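Local coordinates for tail protein, 43 kDa (Neisseria meningitidis MC58, PDB 3D37) that is of unknown function but probably serves as a baseplate component of a Mu-like phage tail, at residues A[131-136]-A[173-178]; A[163-168]-A[339-344]. All coordinates share one frame; numbering follows the deposited sequence.

Contact 1 (A[131-136]-A[173-178]); sequences VLKAEN and TLVVGG
Val131 and Lys133 grip the strand 174-177 through their backbones, as alternate residues of a parallel ladder do. Val131 N donates to Leu174 O at 2.9 Å, and Val131 O accepts from Val176 N at 3.1 Å, so that Val131 brackets Val175. Two residues on, Lys133 N reaches Val176 O at 2.7 Å and Lys133 O takes Gly178 N at 3.0 Å. Packing is tightest at the end of the ladder, where Gly177, with no side chain, lets its CA come within 4.1 Å of Lys133 CA. Leu132 and Val176 share one face of the sheet; with CG anti to its backbone N (chi1 -178°), Leu132 brings CD1 to 3.7 Å from Val176 O.

The solvent side is looser and lies at Val131, Lys133 and Thr173, all partly exposed, although Val175 beside them is buried. There the methyl CG2 of Val131 lies 4.0 Å from CG2 of Thr173, whose hydroxyl binds Asp171. Lysine suits this partly exposed position: its CG and CD pass obliquely beside CG1 of Val175, while its ammonium forms a salt bridge with Glu169. The branched valines suit the extended backbone and pack on both faces. The strand 174-177 is central in its small sheet, with Trp167 of strand 165-168 against Val175, while helices 113-121 and 151-161 cover Leu174 and Val176.

Contact 2 (A[163-168]-A[339-344]); sequences GLHPWL and GIWTPD
His165, Trp167 and Trp341 meet as an aromatic cluster, with the six-membered ring of Trp341 supplying the contact from the loop after strand 330-337. Its edge is turned toward the face of His165 in an offset edge-to-face pair, the planes 62° apart and the centroids 5.8 Å apart. The closest touch is at the base of the side chain, where Trp341 CZ2 comes to 3.5 Å from His165 CB. The neighbouring corner, Trp341 CH2, packs on Trp167 CZ3 at 3.8 Å, these two six-membered rings being inclined by 44°. Trp167 points its CB toward the loop, and with CG between the backbone N and the carbonyl carbon (chi1 63°) its CZ3 meets Trp341. Phe31 joins the cluster, stacked on Trp341 and edge-to-face with Trp167. Broad rings suit this place, because the indole of Trp341 can touch His165, Trp167 and Phe31 at once, joining the loop to the strand without a hydrogen bond between the segments.

Apolar packing continues at Thr342, whose methyl CG2 sits 3.6 Å above the indole plane of its own neighbour Trp341, over its centre. Across the contact, Thr342 CB lies 3.7 Å from Gly163 O. Gly163 is the C-prime residue of a Schellman motif closing helix 151-161: Leu164 N bonds to Ala159 O and Gly163 N to Asn160 O. Its positive phi is easily adopted by glycine, and a CB here would run into Asp344 OD2, which lies 4.4 Å from Gly163 CA.

Several polar atoms have partners outside the two segments. His165 ND1 is hydrogen-bonded to Asn160 OD1 of the same helix end, which ties the imidazole to the capped terminus. Thr342 OG1 bonds to the backbone N of Ala179, and Trp341 O to the hydroxyl of Tyr181.

In the fold
Both contacts use one small three-stranded sheet, but in different ways. Contact 1 builds it, pairing 130-133 with the central strand 174-177 by backbone hydrogen bonds, and is only partly buried. Contact 2 attaches a distant loop, 339-344, to the other outer strand, 165-168, without a hydrogen bond between its segments; it is more buried and relies on aromatic and apolar packing. The strands 165-168 and 174-177 are antiparallel neighbours and link the two, with Val175 N 2.7 Å from Trp167 O in a probable hydrogen bond. Just past the C-terminal end of the central strand, Gly178 CA lies 3.2 Å from Thr342 OG1, so the loop also touches contact 1.

Contact 1 (A[131-136]-A[173-178])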
# COMPACT_ATOMS: atom_id res chain seq x y z
N VAL A 131 10.55 7.47 -47.78
CA VAL A 131 9.71 6.58 -48.57
C VAL A 131 8.29 7.15 -48.54
O VAL A 131 7.92 7.91 -47.61
CB VAL A 131 9.83 5.12 -48.02
CG1 VAL A 131 8.59 4.26 -48.30
CG2 VAL A 131 11.09 4.44 -48.59
N LEU A 132 7.53 6.85 -49.60
CA LEU A 132 6.13 7.28 -49.70
C LEU A 132 5.35 6.00 -49.50
O LEU A 132 5.65 4.96 -50.10
CB LEU A 132 5.80 8.02 -51.02
CG LEU A 132 4.38 8.58 -51.29
CD1 LEU A 132 4.10 9.88 -50.59
CD2 LEU A 132 4.12 8.74 -52.82
N LYS A 133 4.40 6.06 -48.58
CA LYS A 133 3.60 4.88 -48.25
C LYS A 133 2.17 5.19 -48.72
O LYS A 133 1.21 5.36 -47.93
CB LYS A 133 3.72 4.59 -46.74
CG LYS A 133 4.13 3.19 -46.39
CD LYS A 133 5.53 2.86 -46.83
CE LYS A 133 5.85 1.42 -46.57
NZ LYS A 133 5.97 1.16 -45.10
N ALA A 134 2.04 5.30 -50.04
CA ALA A 134 0.81 5.76 -50.69
C ALA A 134 0.80 5.36 -52.19
O ALA A 134 1.85 5.08 -52.78
CB ALA A 134 0.66 7.27 -50.50
N GLU A 135 -0.39 5.29 -52.78
CA GLU A 135 -0.51 4.85 -54.16
C GLU A 135 0.10 5.90 -55.10
O GLU A 135 0.84 5.58 -56.05
CB GLU A 135 -1.99 4.63 -54.53
CG GLU A 135 -2.63 3.35 -53.93
CD GLU A 135 -2.32 2.06 -54.72
OE1 GLU A 135 -2.42 2.11 -55.97
OE2 GLU A 135 -2.00 1.01 -54.08
N ASN A 136 -0.23 7.15 -54.79
CA ASN A 136 0.09 8.27 -55.62
C ASN A 136 0.93 9.29 -54.88
O ASN A 136 0.88 9.41 -53.66
CB ASN A 136 -1.21 8.85 -56.13
CG ASN A 136 -1.99 7.82 -56.97
OD1 ASN A 136 -1.59 7.51 -58.11
ND2 ASN A 136 -3.08 7.28 -56.41
N THR A 173 13.79 4.96 -41.28
CA THR A 173 13.24 5.58 -42.53
C THR A 173 12.06 6.47 -42.17
O THR A 173 11.18 6.08 -41.40
CB THR A 173 12.74 4.48 -43.50
OG1 THR A 173 13.77 3.54 -43.74
CG2 THR A 173 12.25 5.02 -44.81
N LEU A 174 12.06 7.68 -42.73
CA LEU A 174 10.93 8.57 -42.63
C LEU A 174 9.89 8.15 -43.73
O LEU A 174 10.26 7.95 -44.90
CB LEU A 174 11.41 10.00 -42.81
CG LEU A 174 10.36 11.11 -42.83
CD1 LEU A 174 9.55 11.20 -41.51
CD2 LEU A 174 11.06 12.44 -43.18
N VAL A 175 8.63 7.98 -43.33
CA VAL A 175 7.57 7.63 -44.25
C VAL A 175 6.63 8.81 -44.27
O VAL A 175 6.46 9.44 -43.24
CB VAL A 175 6.86 6.36 -43.85
CG1 VAL A 175 5.58 6.16 -44.67
CG2 VAL A 175 7.78 5.17 -44.01
N VAL A 176 6.16 9.22 -45.46
CA VAL A 176 4.92 10.03 -45.58
C VAL A 176 3.97 9.10 -46.27
O VAL A 176 4.34 8.42 -47.25
CB VAL A 176 5.05 11.39 -46.27
CG1 VAL A 176 3.67 12.00 -46.50
CG2 VAL A 176 5.82 12.37 -45.39
N GLY A 177 2.78 8.97 -45.71
CA GLY A 177 1.88 7.92 -46.14
C GLY A 177 0.60 7.80 -45.35
O GLY A 177 0.15 8.73 -44.70
N GLY A 178 0.01 6.62 -45.44
CA GLY A 178 -1.27 6.37 -44.79
C GLY A 178 -1.51 4.90 -44.64
O GLY A 178 -0.64 4.07 -44.96

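Contact 2 (A[163-168]-A[339-344])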
# COMPACT_ATOMS: atom_id res chain seq x y z
N GLY A 163 -3.80 14.37 -47.65
CA GLY A 163 -4.42 13.24 -46.92
C GLY A 163 -3.41 12.18 -46.48
O GLY A 163 -3.73 10.97 -46.46
N LEU A 164 -2.20 12.62 -46.15
CA LEU A 164 -1.15 11.71 -45.68
C LEU A 164 -0.66 12.14 -44.29
O LEU A 164 -1.15 13.10 -43.70
CB LEU A 164 -0.02 11.59 -46.72
CG LEU A 164 -0.39 11.16 -48.16
CD1 LEU A 164 0.86 10.94 -49.10
CD2 LEU A 164 -1.24 9.90 -48.13
N HIS A 165 0.28 11.36 -43.74
CA HIS A 165 0.85 11.69 -42.45
C HIS A 165 2.28 11.17 -42.39
O HIS A 165 2.57 10.12 -42.96
CB HIS A 165 -0.02 11.02 -41.32
CG HIS A 165 0.23 11.57 -39.97
ND1 HIS A 165 -0.37 12.72 -39.51
CD2 HIS A 165 1.04 11.15 -38.96
CE1 HIS A 165 0.07 13.01 -38.30
NE2 HIS A 165 0.91 12.05 -37.93
N PRO A 166 3.18 11.86 -41.66
CA PRO A 166 4.54 11.37 -41.49
C PRO A 166 4.73 10.43 -40.29
O PRO A 166 4.11 10.63 -39.25
CB PRO A 166 5.33 12.64 -41.22
CG PRO A 166 4.41 13.49 -40.49
CD PRO A 166 3.00 13.15 -40.98
N TRP A 167 5.60 9.43 -40.44
CA TRP A 167 6.14 8.72 -39.27
C TRP A 167 7.48 8.15 -39.58
O TRP A 167 7.81 7.98 -40.74
CB TRP A 167 5.20 7.60 -38.80
CG TRP A 167 4.98 6.49 -39.79
CD1 TRP A 167 5.66 5.34 -39.88
CD2 TRP A 167 3.96 6.43 -40.82
NE1 TRP A 167 5.17 4.56 -40.90
CE2 TRP A 167 4.12 5.21 -41.47
CE3 TRP A 167 2.95 7.30 -41.23
CZ2 TRP A 167 3.28 4.81 -42.48
CZ3 TRP A 167 2.13 6.92 -42.19
CH2 TRP A 167 2.28 5.70 -42.83
N LEU A 168 8.22 7.82 -38.52
CA LEU A 168 9.40 6.97 -38.61
C LEU A 168 9.08 5.49 -38.46
O LEU A 168 8.33 5.08 -37.58
CB LEU A 168 10.45 7.35 -37.54
CG LEU A 168 11.30 8.58 -37.79
CD1 LEU A 168 12.29 8.35 -38.97
CD2 LEU A 168 10.36 9.74 -38.07
N GLY A 339 -10.69 1.67 -41.39
CA GLY A 339 -11.00 2.35 -42.63
C GLY A 339 -11.13 3.87 -42.54
O GLY A 339 -11.37 4.50 -43.54
N ILE A 340 -10.93 4.46 -41.37
CA ILE A 340 -11.21 5.89 -41.14
C ILE A 340 -9.99 6.80 -41.36
O ILE A 340 -10.09 7.84 -41.99
CB ILE A 340 -11.82 6.08 -39.69
CG1 ILE A 340 -13.14 5.27 -39.53
CG2 ILE A 340 -12.04 7.55 -39.36
CD1 ILE A 340 -14.24 5.54 -40.61
N TRP A 341 -8.83 6.40 -40.86
CA TRP A 341 -7.58 7.20 -40.92
C TRP A 341 -6.99 7.18 -42.33
O TRP A 341 -6.92 6.14 -42.94
CB TRP A 341 -6.53 6.64 -39.89
CG TRP A 341 -5.28 7.53 -39.69
CD1 TRP A 341 -5.26 8.84 -39.29
CD2 TRP A 341 -3.88 7.18 -39.95
NE1 TRP A 341 -3.98 9.30 -39.26
CE2 TRP A 341 -3.11 8.32 -39.67
CE3 TRP A 341 -3.23 6.02 -40.37
CZ2 TRP A 341 -1.71 8.34 -39.77
CZ3 TRP A 341 -1.83 6.03 -40.48
CH2 TRP A 341 -1.09 7.17 -40.17
N THR A 342 -6.49 8.34 -42.80
CA THR A 342 -5.83 8.48 -44.11
C THR A 342 -6.36 7.51 -45.20
O THR A 342 -5.61 6.66 -45.71
CB THR A 342 -4.31 8.25 -43.95
OG1 THR A 342 -4.10 6.96 -43.39
CG2 THR A 342 -3.68 9.32 -43.05
N PRO A 343 -7.66 7.63 -45.54
CA PRO A 343 -8.29 6.70 -46.50
C PRO A 343 -7.83 6.87 -47.96
O PRO A 343 -7.94 5.93 -48.76
CB PRO A 343 -9.79 7.00 -46.35
CG PRO A 343 -9.85 8.43 -45.88
CD PRO A 343 -8.62 8.63 -45.03
N ASP A 344 -7.30 8.04 -48.31
CA ASP A 344 -6.82 8.27 -49.67
C ASP A 344 -5.51 7.57 -49.99
O ASP A 344 -5.19 7.38 -51.17
CB ASP A 344 -6.67 9.77 -49.93
CG ASP A 344 -7.95 10.54 -49.63
OD1 ASP A 344 -9.05 9.92 -49.74
OD2 ASP A 344 -7.84 11.76 -49.29